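Local coordinates for protein PlaB phospholipase (Legionella pneumophila, PDB 6ZTH) that binds NAD(+) at several sites and probably hydrolyses phospholipids as a bacterial phospholipase, at residues F415-Y420 / R432-H437; L233-E238 / V455-Q460; T337-M342 / D396-E401. All blocks are in the same frame, centred on the assembly; numbering follows the deposited sequence.

In the fold
Contacts 1 and 2 adjoin, with centres 9 Å apart: the antiparallel pair 415-420 / 432-437 belongs to a three-stranded sheet whose apolar face packs on the mixed sheet holding 233-238 / 455-460. Leu434 and Phe436 meet Gln237, Leu235 and Ile457 there, and the Gln237 amide reaches across to Arg432 O. The centre of contact 3 is about 25 Å from that of contact 2, yet its strand 340-349 neighbours 451-463 in that mixed sheet. Contact 2 is the most buried; contacts 1 and 3 lie nearer the surface. Contacts 1 and 2 pair an apolar face with one carrying a salt bridge, whereas contact 3 is mostly polar, two aspartates at a helix start serving backbone and amide donors.

Contact 1. Residues F415-Y420 / R432-H437; sequences FRVKAY and RLLDFH
Phe415-Val417 and Leu434-Phe436 pair as the central and an outer strand of a three-stranded antiparallel sheet, their axes 5.0 Å apart and their directions 172° apart. Phe415/Phe436 and Val417/Leu434 are hydrogen-bonded pairs, and Arg416/Asp435 between them is a non-hydrogen-bonded one. The bond from Phe436 N to Phe415 O, 3.0 Å, is almost straight; Val417 N to Leu434 O is weak.

Arg416 traces the polar face. With CG anti to its backbone N (chi1 173°), CB stays near Leu434 O, CG meets Leu433 CD1 at 3.4 Å, and CD is still within 3.9 Å of that methyl, Leu433 CD1. A bend at chi3 then turns the tip, bringing NE to Asp435 OD2 in a long salt bridge of 3.6 Å. That oxygen sits at the guanidinium edge, in its plane, although the carboxylate itself is turned 62° from it. NH2 makes a weak hydrogen bond to Tyr368 O. The stronger partner is Glu370, bound by NH1; Glu370 is an NAD(+)-binding residue, and a bound NAD lies about 7 Å from the arginine side chain. Lys418, two residues on and just past the strand, forms a salt bridge with Asp359, another NAD(+)-binding residue.

The reverse face is apolar. Phe415 and Phe436 run side by side, and Phe415 CD2 comes to the edge of the Phe436 ring. Strands 451-463 and 231-238 pack against this face, Ile457 on both Val417 and Leu434. Where the two side chains of this last pair cross, Val417 CG1 rests 3.7 Å from Leu434 CB.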
loop_
_atom_site.group_PDB
_atom_site.type_symbol
_atom_site.label_atom_id
_atom_site.label_comp_id
_atom_site.label_asym_id
_atom_site.label_seq_id
_atom_site.Cartn_x
_atom_site.Cartn_y
_atom_site.Cartn_z
ATOM N N PHE D 415 12.012 -13.308 -28.367
ATOM C CA PHE D 415 11.552 -13.000 -27.022
ATOM C C PHE D 415 11.620 -14.252 -26.160
ATOM O O PHE D 415 11.481 -15.375 -26.651
ATOM C CB PHE D 415 10.115 -12.455 -27.028
ATOM C CG PHE D 415 9.965 -11.153 -27.756
ATOM C CD1 PHE D 415 10.738 -10.060 -27.409
ATOM C CD2 PHE D 415 9.053 -11.021 -28.789
ATOM C CE1 PHE D 415 10.608 -8.858 -28.078
ATOM C CE2 PHE D 415 8.915 -9.820 -29.461
ATOM C CZ PHE D 415 9.694 -8.736 -29.104
ATOM N N ARG D 416 11.838 -14.044 -24.863
ATOM C CA ARG D 416 11.854 -15.133 -23.891
ATOM C C ARG D 416 11.180 -14.642 -22.616
ATOM O O ARG D 416 11.699 -13.743 -21.947
ATOM C CB ARG D 416 13.282 -15.606 -23.609
ATOM C CG ARG D 416 13.368 -16.613 -22.475
ATOM C CD ARG D 416 14.762 -17.221 -22.333
ATOM N NE ARG D 416 15.412 -17.461 -23.618
ATOM C CZ ARG D 416 16.566 -16.913 -23.999
ATOM N NH1 ARG D 416 17.223 -16.080 -23.199
ATOM N NH2 ARG D 416 17.065 -17.203 -25.191
ATOM N N VAL D 417 10.028 -15.224 -22.284
ATOM C CA VAL D 417 9.313 -14.931 -21.047
ATOM C C VAL D 417 9.299 -16.192 -20.196
ATOM O O VAL D 417 9.124 -17.300 -20.716
ATOM C CB VAL D 417 7.877 -14.432 -21.319
ATOM C CG1 VAL D 417 6.918 -15.596 -21.479
ATOM C CG2 VAL D 417 7.410 -13.521 -20.196
ATOM N N LYS D 418 9.487 -16.025 -18.887
ATOM C CA LYS D 418 9.588 -17.154 -17.968
ATOM C C LYS D 418 8.294 -17.415 -17.205
ATOM O O LYS D 418 7.878 -18.570 -17.087
ATOM C CB LYS D 418 10.746 -16.921 -16.986
ATOM C CG LYS D 418 12.109 -17.240 -17.590
ATOM C CD LYS D 418 13.245 -17.128 -16.587
ATOM C CE LYS D 418 14.086 -15.916 -16.852
ATOM N NZ LYS D 418 13.555 -14.848 -16.009
ATOM N N ALA D 419 7.653 -16.368 -16.683
ATOM C CA ALA D 419 6.369 -16.496 -15.999
ATOM C C ALA D 419 6.494 -17.330 -14.729
ATOM O O ALA D 419 7.256 -18.300 -14.690
ATOM C CB ALA D 419 5.324 -17.118 -16.930
ATOM N N TYR D 420 5.744 -16.972 -13.690
ATOM C CA TYR D 420 5.873 -17.627 -12.400
ATOM C C TYR D 420 4.514 -17.995 -11.827
ATOM O O TYR D 420 3.513 -17.332 -12.110
ATOM C CB TYR D 420 6.622 -16.721 -11.413
ATOM C CG TYR D 420 8.032 -16.471 -11.870
ATOM C CD1 TYR D 420 9.058 -17.336 -11.520
ATOM C CD2 TYR D 420 8.334 -15.395 -12.689
ATOM C CE1 TYR D 420 10.349 -17.122 -11.954
ATOM C CE2 TYR D 420 9.620 -15.172 -13.129
ATOM C CZ TYR D 420 10.622 -16.042 -12.765
ATOM O OH TYR D 420 11.909 -15.823 -13.199
ATOM N N ARG D 432 5.329 -22.494 -18.351
ATOM C CA ARG D 432 6.424 -23.025 -19.149
ATOM C C ARG D 432 7.104 -21.914 -19.939
ATOM O O ARG D 432 6.475 -20.922 -20.322
ATOM C CB ARG D 432 5.927 -24.104 -20.116
ATOM C CG ARG D 432 7.020 -25.033 -20.632
ATOM C CD ARG D 432 7.617 -25.874 -19.510
ATOM N NE ARG D 432 8.188 -27.126 -20.002
ATOM C CZ ARG D 432 9.390 -27.236 -20.561
ATOM N NH1 ARG D 432 10.163 -26.168 -20.706
ATOM N NH2 ARG D 432 9.820 -28.419 -20.978
ATOM N N LEU D 433 8.396 -22.108 -20.190
ATOM C CA LEU D 433 9.189 -21.131 -20.923
ATOM C C LEU D 433 8.639 -20.933 -22.329
ATOM O O LEU D 433 8.323 -21.900 -23.029
ATOM C CB LEU D 433 10.648 -21.594 -20.980
ATOM C CG LEU D 433 11.532 -21.067 -22.108
ATOM C CD1 LEU D 433 11.688 -19.568 -21.987
ATOM C CD2 LEU D 433 12.895 -21.743 -22.095
ATOM N N LEU D 434 8.531 -19.673 -22.742
ATOM C CA LEU D 434 8.081 -19.306 -24.081
ATOM C C LEU D 434 9.265 -18.734 -24.850
ATOM O O LEU D 434 9.865 -17.746 -24.417
ATOM C CB LEU D 434 6.944 -18.289 -24.018
ATOM C CG LEU D 434 6.328 -17.866 -25.352
ATOM C CD1 LEU D 434 5.036 -18.619 -25.611
ATOM C CD2 LEU D 434 6.085 -16.365 -25.360
ATOM N N ASP D 435 9.593 -19.351 -25.982
ATOM C CA ASP D 435 10.701 -18.923 -26.823
ATOM C C ASP D 435 10.174 -18.617 -28.216
ATOM O O ASP D 435 9.684 -19.513 -28.911
ATOM C CB ASP D 435 11.796 -19.996 -26.879
ATOM C CG ASP D 435 13.191 -19.404 -26.823
ATOM O OD1 ASP D 435 13.505 -18.537 -27.666
ATOM O OD2 ASP D 435 13.976 -19.805 -25.937
ATOM N N PHE D 436 10.270 -17.350 -28.615
ATOM C CA PHE D 436 9.811 -16.885 -29.916
ATOM C C PHE D 436 10.991 -16.320 -30.693
ATOM O O PHE D 436 11.824 -15.601 -30.133
ATOM C CB PHE D 436 8.724 -15.822 -29.768
ATOM C CG PHE D 436 8.444 -15.069 -31.030
ATOM C CD1 PHE D 436 7.933 -15.720 -32.139
ATOM C CD2 PHE D 436 8.695 -13.712 -31.111
ATOM C CE1 PHE D 436 7.675 -15.029 -33.304
ATOM C CE2 PHE D 436 8.439 -13.016 -32.272
ATOM C CZ PHE D 436 7.929 -13.674 -33.371
ATOM N N HIS D 437 11.051 -16.641 -31.984
ATOM C CA HIS D 437 12.176 -16.287 -32.839
ATOM C C HIS D 437 11.684 -15.676 -34.142
ATOM O O HIS D 437 10.758 -16.207 -34.764
ATOM C CB HIS D 437 13.030 -17.523 -33.148
ATOM C CG HIS D 437 13.408 -18.318 -31.937
ATOM N ND1 HIS D 437 13.497 -19.693 -31.949
ATOM C CD2 HIS D 437 13.732 -17.931 -30.681
ATOM C CE1 HIS D 437 13.857 -20.120 -30.751
ATOM N NE2 HIS D 437 14.005 -19.070 -29.964
#

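Contact 2. Residues L233-E238 / V455-Q460; sequences LKLHQE and VEIMLQ
Strands 233-238 and 455-459 run parallel, axes 4.7 Å apart and 12° from exact alignment, joined by an alternating series of backbone bonds: Glu456 N to Leu233 O, Leu235 N to Glu456 O, Met458 N to Leu235 O and Gln237 N to Met458 O. The shortest, Glu456 N to Leu233 O, measures 2.7 Å. Gln237 adds a side-chain bond to this series. A chi1 of -164° swings its chain away from its own N, and the extended course beyond CG carries OE1 across to Gln460 N at 2.6 Å, in the amide carbonyl plane and with an N-H...O angle of 171°. Leu459 CD1 touches the same oxygen, while NE2 bonds Arg432 O, so both ends of the buried amide are held.

On the apolar face Leu235 and Ile457 lie alongside, their CD1 methyls 3.5 Å apart, and Leu233 CB meets Val455 CG2. On the other face Lys234 and Glu456 lie side by side, the lysine chain bent and the glutamate extended, and end in a salt bridge, NZ to OE1 at 3.4 Å; the second carboxylate oxygen pairs with Arg346. Next along, the selenomethionine Met458 crosses His236 obliquely and sets CE at the imidazole edge, 3.3 Å from ND1. Strand 245-252 flanks 231-238 and strand 340-349 flanks 451-463, so this parallel pair forms the interior of a mixed beta-sheet.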
loop_
_atom_site.group_PDB
_atom_site.type_symbol
_atom_site.label_atom_id
_atom_site.label_comp_id
_atom_site.label_asym_id
_atom_site.label_seq_id
_atom_site.Cartn_x
_atom_site.Cartn_y
_atom_site.Cartn_z
ATOM N N LEU D 233 0.667 -7.645 -31.874
ATOM C CA LEU D 233 1.358 -8.919 -32.030
ATOM C C LEU D 233 0.894 -9.881 -30.948
ATOM O O LEU D 233 1.013 -9.581 -29.755
ATOM C CB LEU D 233 2.873 -8.724 -31.962
ATOM C CG LEU D 233 3.683 -9.898 -32.507
ATOM C CD1 LEU D 233 4.970 -9.402 -33.134
ATOM C CD2 LEU D 233 3.975 -10.911 -31.413
ATOM N N LYS D 234 0.384 -11.038 -31.365
ATOM C CA LYS D 234 -0.110 -12.067 -30.459
ATOM C C LYS D 234 0.795 -13.289 -30.528
ATOM O O LYS D 234 1.072 -13.797 -31.620
ATOM C CB LYS D 234 -1.544 -12.473 -30.816
ATOM C CG LYS D 234 -2.611 -11.450 -30.463
ATOM C CD LYS D 234 -3.717 -11.436 -31.517
ATOM C CE LYS D 234 -4.941 -10.620 -31.095
ATOM N NZ LYS D 234 -5.359 -10.844 -29.683
ATOM N N LEU D 235 1.246 -13.762 -29.368
ATOM C CA LEU D 235 2.029 -14.993 -29.258
ATOM C C LEU D 235 1.270 -15.943 -28.333
ATOM O O LEU D 235 1.263 -15.758 -27.110
ATOM C CB LEU D 235 3.436 -14.713 -28.732
ATOM C CG LEU D 235 4.260 -13.678 -29.497
ATOM C CD1 LEU D 235 5.615 -13.452 -28.842
ATOM C CD2 LEU D 235 4.433 -14.110 -30.946
ATOM N N HIS D 236 0.632 -16.957 -28.914
ATOM C CA HIS D 236 -0.150 -17.931 -28.161
ATOM C C HIS D 236 0.694 -19.181 -27.936
ATOM O O HIS D 236 1.111 -19.835 -28.898
ATOM C CB HIS D 236 -1.440 -18.290 -28.898
ATOM C CG HIS D 236 -2.343 -17.123 -29.152
ATOM N ND1 HIS D 236 -3.570 -16.984 -28.537
ATOM C CD2 HIS D 236 -2.207 -16.049 -29.965
ATOM C CE1 HIS D 236 -4.146 -15.870 -28.954
ATOM N NE2 HIS D 236 -3.339 -15.283 -29.820
ATOM N N GLN D 237 0.930 -19.517 -26.669
ATOM C CA GLN D 237 1.702 -20.703 -26.318
ATOM C C GLN D 237 0.845 -21.951 -26.500
ATOM O O GLN D 237 -0.240 -22.058 -25.918
ATOM C CB GLN D 237 2.201 -20.604 -24.881
ATOM C CG GLN D 237 3.318 -21.572 -24.550
ATOM C CD GLN D 237 3.779 -21.450 -23.114
ATOM O OE1 GLN D 237 2.967 -21.302 -22.200
ATOM N NE2 GLN D 237 5.089 -21.506 -22.906
ATOM N N GLU D 238 1.340 -22.902 -27.290
ATOM C CA GLU D 238 0.613 -24.123 -27.602
ATOM C C GLU D 238 1.529 -25.325 -27.413
ATOM O O GLU D 238 2.739 -25.191 -27.209
ATOM C CB GLU D 238 0.067 -24.097 -29.038
ATOM C CG GLU D 238 -0.753 -22.861 -29.386
ATOM C CD GLU D 238 -1.929 -22.649 -28.452
ATOM O OE1 GLU D 238 -1.915 -21.661 -27.690
ATOM O OE2 GLU D 238 -2.872 -23.468 -28.486
ATOM N N VAL D 455 2.589 -6.143 -28.031
ATOM C CA VAL D 455 2.878 -7.568 -27.951
ATOM C C VAL D 455 2.070 -8.140 -26.797
ATOM O O VAL D 455 2.300 -7.788 -25.632
ATOM C CB VAL D 455 4.378 -7.839 -27.767
ATOM C CG1 VAL D 455 4.637 -9.334 -27.673
ATOM C CG2 VAL D 455 5.174 -7.224 -28.912
ATOM N N GLU D 456 1.120 -9.014 -27.119
ATOM C CA GLU D 456 0.313 -9.716 -26.129
ATOM C C GLU D 456 0.810 -11.152 -26.036
ATOM O O GLU D 456 0.853 -11.866 -27.045
ATOM C CB GLU D 456 -1.168 -9.675 -26.505
ATOM C CG GLU D 456 -2.079 -10.447 -25.561
ATOM C CD GLU D 456 -3.543 -10.092 -25.745
ATOM O OE1 GLU D 456 -4.263 -10.848 -26.431
ATOM O OE2 GLU D 456 -3.975 -9.052 -25.209
ATOM N N ILE D 457 1.186 -11.572 -24.831
ATOM C CA ILE D 457 1.809 -12.870 -24.597
ATOM C C ILE D 457 0.838 -13.725 -23.796
ATOM O O ILE D 457 0.526 -13.401 -22.643
ATOM C CB ILE D 457 3.155 -12.727 -23.859
ATOM C CG1 ILE D 457 4.065 -11.709 -24.561
ATOM C CG2 ILE D 457 3.830 -14.093 -23.719
ATOM C CD1 ILE D 457 5.058 -12.303 -25.541
HETATM N N MSE D 458 0.359 -14.810 -24.401
HETATM C CA MSE D 458 -0.493 -15.762 -23.691
HETATM C C MSE D 458 0.288 -17.025 -23.326
HETATM O O MSE D 458 0.743 -17.756 -24.206
HETATM C CB MSE D 458 -1.717 -16.146 -24.529
HETATM C CG MSE D 458 -2.607 -17.185 -23.848
HETATM SE SE MSE D 458 -4.449 -17.262 -24.492
HETATM C CE MSE D 458 -4.272 -18.711 -25.781
ATOM N N LEU D 459 0.434 -17.278 -22.028
ATOM C CA LEU D 459 1.116 -18.461 -21.528
ATOM C C LEU D 459 0.108 -19.564 -21.230
ATOM O O LEU D 459 -1.063 -19.302 -20.941
ATOM C CB LEU D 459 1.916 -18.147 -20.262
ATOM C CG LEU D 459 3.350 -17.651 -20.445
ATOM C CD1 LEU D 459 4.322 -18.811 -20.577
ATOM C CD2 LEU D 459 3.442 -16.747 -21.657
ATOM N N GLN D 460 0.578 -20.807 -21.299
ATOM C CA GLN D 460 -0.246 -21.973 -20.997
ATOM C C GLN D 460 -0.136 -22.275 -19.508
ATOM O O GLN D 460 0.885 -22.798 -19.047
ATOM C CB GLN D 460 0.193 -23.173 -21.829
ATOM C CG GLN D 460 -0.659 -23.426 -23.058
ATOM C CD GLN D 460 -0.102 -24.536 -23.928
ATOM O OE1 GLN D 460 1.081 -24.865 -23.854
ATOM N NE2 GLN D 460 -0.957 -25.121 -24.758
#

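Contact 3. Residues T337-M342 / D396-E401; sequences TNRYSM and DYDIME
The start of strand 340-349 meets the end of strand 391-396 in an antiparallel, non-hydrogen-bonded pair, Tyr340 with Asp396, CA atoms 4.3 Å apart; straight after it the second chain turns into helix 397-404. Asp396 is the N-cap of that helix. Its carboxylate, set on the far side of CB from its own N (chi1 -166°), uses OD1 to accept Ile399 N at 3.0 Å with an N-H...O angle of 178°, met on the anti side. The first helical N-H is taken across the contact instead: Tyr397 N bonds Arg339 O at 2.8 Å, in the carbonyl plane and on a lone pair.

The other Asp396 oxygen, OD2, is turned toward Asn338 and Tyr340. Asn338 ND2 gives it a weak bond, the amide and carboxylate being nearly perpendicular, and Tyr340 CE2 approaches at 3.1 Å with its ring turned well away from the carboxylate plane. Tyr340 also folds back along its own segment, OH taking a weak bond from Asn338 N.

Farther along the strand, Ser341 OG lies beside Tyr397 CB, though its hydrogen bond is with His448 O. The Ile399 side chain lies about 7 Å from a bound NAD and near Gly376, an NAD(+)-binding residue. Asp398, in the first turn, reaches back to the other segment: its OD2 touches Arg339 CD and accepts the backbone N-H of Arg339 (N to OD2 3.2 Å), the donor coming from the anti side, 30° out of the carboxylate plane.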
loop_
_atom_site.group_PDB
_atom_site.type_symbol
_atom_site.label_atom_id
_atom_site.label_comp_id
_atom_site.label_asym_id
_atom_site.label_seq_id
_atom_site.Cartn_x
_atom_site.Cartn_y
_atom_site.Cartn_z
ATOM N N THR D 337 20.616 11.882 -31.180
ATOM C CA THR D 337 19.231 11.431 -31.243
ATOM C C THR D 337 19.058 10.607 -32.508
ATOM O O THR D 337 19.319 11.097 -33.612
ATOM C CB THR D 337 18.254 12.612 -31.231
ATOM O OG1 THR D 337 18.263 13.261 -32.508
ATOM C CG2 THR D 337 18.635 13.612 -30.149
ATOM N N ASN D 338 18.624 9.359 -32.349
ATOM C CA ASN D 338 18.425 8.435 -33.451
ATOM C C ASN D 338 16.926 8.173 -33.630
ATOM O O ASN D 338 16.086 8.987 -33.222
ATOM C CB ASN D 338 19.226 7.159 -33.179
ATOM C CG ASN D 338 20.724 7.381 -33.276
ATOM O OD1 ASN D 338 21.199 8.104 -34.152
ATOM N ND2 ASN D 338 21.476 6.759 -32.375
ATOM N N ARG D 339 16.594 7.043 -34.248
ATOM C CA ARG D 339 15.218 6.594 -34.407
ATOM C C ARG D 339 14.972 5.419 -33.472
ATOM O O ARG D 339 15.824 4.535 -33.334
ATOM C CB ARG D 339 14.936 6.202 -35.859
ATOM C CG ARG D 339 15.234 7.312 -36.865
ATOM C CD ARG D 339 15.977 6.794 -38.091
ATOM N NE ARG D 339 15.190 5.828 -38.855
ATOM C CZ ARG D 339 14.347 6.146 -39.835
ATOM N NH1 ARG D 339 14.166 7.413 -40.185
ATOM N NH2 ARG D 339 13.683 5.188 -40.466
ATOM N N TYR D 340 13.808 5.413 -32.829
ATOM C CA TYR D 340 13.523 4.479 -31.752
ATOM C C TYR D 340 12.201 3.770 -32.000
ATOM O O TYR D 340 11.374 4.207 -32.804
ATOM C CB TYR D 340 13.480 5.199 -30.396
ATOM C CG TYR D 340 14.726 6.001 -30.094
ATOM C CD1 TYR D 340 14.932 7.249 -30.668
ATOM C CD2 TYR D 340 15.697 5.510 -29.234
ATOM C CE1 TYR D 340 16.071 7.982 -30.393
ATOM C CE2 TYR D 340 16.838 6.234 -28.954
ATOM C CZ TYR D 340 17.021 7.471 -29.536
ATOM O OH TYR D 340 18.157 8.198 -29.260
ATOM N N SER D 341 12.016 2.659 -31.289
ATOM C CA SER D 341 10.801 1.864 -31.363
ATOM C C SER D 341 10.318 1.551 -29.954
ATOM O O SER D 341 11.115 1.411 -29.022
ATOM C CB SER D 341 11.026 0.559 -32.135
ATOM O OG SER D 341 11.557 0.814 -33.421
HETATM N N MSE D 342 9.001 1.442 -29.813
HETATM C CA MSE D 342 8.381 1.149 -28.528
HETATM C C MSE D 342 7.692 -0.212 -28.550
HETATM O O MSE D 342 6.873 -0.485 -29.426
HETATM C CB MSE D 342 7.370 2.242 -28.175
HETATM C CG MSE D 342 6.799 2.138 -26.774
HETATM SE SE MSE D 342 7.550 3.476 -25.582
HETATM C CE MSE D 342 6.150 4.825 -25.693
ATOM N N ASP D 396 16.442 1.726 -29.184
ATOM C CA ASP D 396 17.027 2.454 -30.305
ATOM C C ASP D 396 17.018 1.544 -31.527
ATOM O O ASP D 396 17.709 0.522 -31.552
ATOM C CB ASP D 396 18.445 2.911 -29.974
ATOM C CG ASP D 396 18.966 3.940 -30.956
ATOM O OD1 ASP D 396 19.158 3.591 -32.140
ATOM O OD2 ASP D 396 19.188 5.097 -30.544
ATOM N N TYR D 397 16.244 1.918 -32.546
ATOM C CA TYR D 397 16.124 1.068 -33.724
ATOM C C TYR D 397 17.419 1.035 -34.527
ATOM O O TYR D 397 17.837 -0.030 -34.996
ATOM C CB TYR D 397 14.966 1.547 -34.600
ATOM C CG TYR D 397 14.845 0.797 -35.907
ATOM C CD1 TYR D 397 14.082 -0.359 -36.001
ATOM C CD2 TYR D 397 15.498 1.244 -37.048
ATOM C CE1 TYR D 397 13.973 -1.048 -37.196
ATOM C CE2 TYR D 397 15.395 0.562 -38.243
ATOM C CZ TYR D 397 14.634 -0.583 -38.313
ATOM O OH TYR D 397 14.532 -1.258 -39.507
ATOM N N ASP D 398 18.070 2.189 -34.699
ATOM C CA ASP D 398 19.260 2.245 -35.543
ATOM C C ASP D 398 20.384 1.390 -34.969
ATOM O O ASP D 398 20.988 0.580 -35.681
ATOM C CB ASP D 398 19.717 3.694 -35.708
ATOM C CG ASP D 398 18.880 4.456 -36.713
ATOM O OD1 ASP D 398 18.682 3.946 -37.837
ATOM O OD2 ASP D 398 18.421 5.567 -36.379
ATOM N N ILE D 399 20.682 1.561 -33.679
ATOM C CA ILE D 399 21.744 0.773 -33.056
ATOM C C ILE D 399 21.431 -0.713 -33.158
ATOM O O ILE D 399 22.323 -1.534 -33.410
ATOM C CB ILE D 399 21.953 1.215 -31.592
ATOM C CG1 ILE D 399 22.243 2.720 -31.549
ATOM C CG2 ILE D 399 23.058 0.385 -30.944
ATOM C CD1 ILE D 399 23.071 3.187 -30.365
HETATM N N MSE D 400 20.170 -1.085 -32.966
HETATM C CA MSE D 400 19.769 -2.485 -33.021
HETATM C C MSE D 400 19.828 -3.027 -34.443
HETATM O O MSE D 400 20.482 -4.036 -34.708
HETATM C CB MSE D 400 18.354 -2.658 -32.466
HETATM C CG MSE D 400 18.254 -2.450 -30.970
HETATM SE SE MSE D 400 16.736 -3.375 -30.164
HETATM C CE MSE D 400 16.984 -5.150 -30.937
ATOM N N GLU D 401 19.125 -2.354 -35.356
ATOM C CA GLU D 401 19.155 -2.764 -36.755
ATOM C C GLU D 401 20.583 -2.799 -37.283
ATOM O O GLU D 401 20.934 -3.665 -38.093
ATOM C CB GLU D 401 18.292 -1.822 -37.594
ATOM C CG GLU D 401 17.982 -2.344 -38.987
ATOM C CD GLU D 401 18.922 -1.793 -40.044
ATOM O OE1 GLU D 401 19.499 -0.706 -39.831
ATOM O OE2 GLU D 401 19.083 -2.449 -41.094
#